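Local atomic coordinates of plasmin and fibronectin-binding protein A (Streptococcus pneumoniae, PDB entry 4MR0), a protein that acts as a surface adhesin and invasin of pneumococci, binding human fibronectin, plasmin, plasminogen and serum albumin. Residues F194-F199 / V206-T211. Sequence-based numbering, arbitrary orientation.
Sequences FMTGLF and VEWGPT
Trp208 lays its indole flat against the backbone of Gly197 at the mouth of a loop that leaves the parallel beta-helix after strand 194-195 and rejoins it at strand 211-217. The tight part is this CH-pi contact: Gly197 CA lies 3.4 Å from the centroid of the Trp208 five-membered ring, 18° off its normal, and without a side chain the glycine lets the ring settle directly on the main chain. At the edge of the Trp208 six-membered ring sits SD of Met195, extended beyond CG, 5.1 Å from the centroid, a Met-aromatic contact. Thr196 OG1 also touches the benzene side, 3.5 Å from Trp208 CZ3, while OG1 accepts a hydrogen bond from Gly249 N. Phe315, from outside the two segments, meets the indole edge-to-face. Packing is looser toward exposed Leu198 and Val206, where Leu198 CB and Val206 CG2 come no nearer than 4.3 Å; there a water links Leu198 O to Val206 N. A second water joins Thr196 O to Gly209 O. The direct hydrogen bond between the segments helps to hold the ring's rotation, together with the packing around it: Trp208 NE1 donates its N-H to Leu198 O at 2.9 Å, bent to 145° at the hydrogen, with the oxygen 23° out of the indole plane.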
loop_
_atom_site.group_PDB
_atom_site.type_symbol
_atom_site.label_atom_id
_atom_site.label_comp_id
_atom_site.label_asym_id
_atom_site.label_seq_id
_atom_site.Cartn_x
_atom_site.Cartn_y
_atom_site.Cartn_z
ATOM N N PHE A 194 -6.778 -16.828 4.382
ATOM C CA PHE A 194 -7.615 -17.099 3.215
ATOM C C PHE A 194 -6.872 -16.989 1.884
ATOM O O PHE A 194 -6.080 -16.067 1.689
ATOM C CB PHE A 194 -8.795 -16.118 3.183
ATOM C CG PHE A 194 -9.712 -16.223 4.365
ATOM C CD1 PHE A 194 -10.548 -17.325 4.513
ATOM C CD2 PHE A 194 -9.730 -15.228 5.335
ATOM C CE1 PHE A 194 -11.400 -17.429 5.604
ATOM C CE2 PHE A 194 -10.576 -15.320 6.431
ATOM C CZ PHE A 194 -11.410 -16.429 6.566
ATOM N N MET A 195 -7.152 -17.929 0.978
ATOM C CA MET A 195 -6.564 -17.948 -0.363
ATOM C C MET A 195 -7.650 -18.287 -1.391
ATOM O O MET A 195 -8.644 -18.935 -1.054
ATOM C CB MET A 195 -5.449 -18.980 -0.450
ATOM C CG MET A 195 -4.170 -18.576 0.268
ATOM S SD MET A 195 -2.776 -19.676 -0.108
ATOM C CE MET A 195 -1.522 -19.100 0.995
ATOM N N THR A 196 -7.473 -17.831 -2.632
ATOM C CA THR A 196 -8.445 -18.094 -3.691
ATOM C C THR A 196 -7.985 -19.226 -4.604
ATOM O O THR A 196 -8.514 -19.421 -5.700
ATOM C CB THR A 196 -8.691 -16.845 -4.551
ATOM O OG1 THR A 196 -7.473 -16.463 -5.198
ATOM C CG2 THR A 196 -9.199 -15.695 -3.693
ATOM N N GLY A 197 -6.994 -19.971 -4.138
ATOM C CA GLY A 197 -6.477 -21.096 -4.893
ATOM C C GLY A 197 -5.872 -22.080 -3.914
ATOM O O GLY A 197 -5.562 -21.714 -2.782
ATOM N N LEU A 198 -5.687 -23.323 -4.341
ATOM C CA LEU A 198 -5.139 -24.345 -3.457
ATOM C C LEU A 198 -3.652 -24.217 -3.154
ATOM O O LEU A 198 -2.863 -23.749 -3.975
ATOM C CB LEU A 198 -5.402 -25.738 -4.038
ATOM C CG LEU A 198 -6.866 -26.174 -4.160
ATOM C CD1 LEU A 198 -6.923 -27.594 -4.718
ATOM C CD2 LEU A 198 -7.542 -26.114 -2.791
ATOM N N PHE A 199 -3.292 -24.636 -1.947
ATOM C CA PHE A 199 -1.907 -24.651 -1.504
ATOM C C PHE A 199 -1.787 -25.787 -0.492
ATOM O O PHE A 199 -2.650 -25.950 0.372
ATOM C CB PHE A 199 -1.504 -23.324 -0.850
ATOM C CG PHE A 199 -0.047 -23.269 -0.465
ATOM C CD1 PHE A 199 0.400 -23.865 0.716
ATOM C CD2 PHE A 199 0.889 -22.690 -1.320
ATOM C CE1 PHE A 199 1.755 -23.888 1.037
ATOM C CE2 PHE A 199 2.251 -22.708 -1.009
ATOM C CZ PHE A 199 2.686 -23.311 0.171
ATOM N N VAL A 206 0.428 -25.548 -7.288
ATOM C CA VAL A 206 -0.320 -25.866 -8.494
ATOM C C VAL A 206 -0.734 -24.558 -9.152
ATOM O O VAL A 206 -0.670 -23.489 -8.533
ATOM C CB VAL A 206 -1.600 -26.686 -8.182
ATOM C CG1 VAL A 206 -1.228 -28.056 -7.614
ATOM C CG2 VAL A 206 -2.482 -25.924 -7.200
ATOM N N GLU A 207 -1.149 -24.642 -10.410
ATOM C CA GLU A 207 -1.601 -23.467 -11.142
ATOM C C GLU A 207 -2.977 -23.084 -10.590
ATOM O O GLU A 207 -3.819 -23.953 -10.364
ATOM C CB GLU A 207 -1.718 -23.807 -12.629
ATOM C CG GLU A 207 -2.114 -22.645 -13.519
ATOM C CD GLU A 207 -0.940 -21.759 -13.906
ATOM O OE1 GLU A 207 0.203 -22.044 -13.488
ATOM O OE2 GLU A 207 -1.164 -20.773 -14.638
ATOM N N TRP A 208 -3.200 -21.795 -10.348
ATOM C CA TRP A 208 -4.498 -21.340 -9.848
ATOM C C TRP A 208 -5.381 -20.951 -11.030
ATOM O O TRP A 208 -5.014 -20.093 -11.826
ATOM C CB TRP A 208 -4.338 -20.119 -8.923
ATOM C CG TRP A 208 -3.892 -20.448 -7.524
ATOM C CD1 TRP A 208 -3.314 -21.609 -7.100
ATOM C CD2 TRP A 208 -3.925 -19.574 -6.379
ATOM N NE1 TRP A 208 -2.989 -21.519 -5.761
ATOM C CE2 TRP A 208 -3.359 -20.293 -5.296
ATOM C CE3 TRP A 208 -4.403 -18.277 -6.163
ATOM C CZ2 TRP A 208 -3.224 -19.730 -4.018
ATOM C CZ3 TRP A 208 -4.271 -17.719 -4.885
ATOM C CH2 TRP A 208 -3.696 -18.453 -3.829
ATOM N N GLY A 209 -6.539 -21.591 -11.152
ATOM C CA GLY A 209 -7.437 -21.245 -12.239
ATOM C C GLY A 209 -8.176 -19.978 -11.850
ATOM O O GLY A 209 -8.073 -19.543 -10.700
ATOM N N PRO A 210 -8.918 -19.352 -12.773
ATOM C CA PRO A 210 -9.654 -18.129 -12.449
ATOM C C PRO A 210 -10.826 -18.372 -11.495
ATOM O O PRO A 210 -11.487 -19.407 -11.558
ATOM C CB PRO A 210 -10.115 -17.629 -13.822
ATOM C CG PRO A 210 -10.291 -18.899 -14.593
ATOM C CD PRO A 210 -9.063 -19.690 -14.201
ATOM N N THR A 211 -11.058 -17.415 -10.603
ATOM C CA THR A 211 -12.159 -17.487 -9.653
ATOM C C THR A 211 -12.845 -16.136 -9.737
ATOM O O THR A 211 -12.276 -15.178 -10.276
ATOM C CB THR A 211 -11.680 -17.715 -8.204
ATOM O OG1 THR A 211 -10.694 -16.731 -7.862
ATOM C CG2 THR A 211 -11.100 -19.115 -8.047
HETATM O O HOH W 1 -7.914 -20.717 -8.120
HETATM O O HOH W 2 -0.289 -24.095 -4.867
#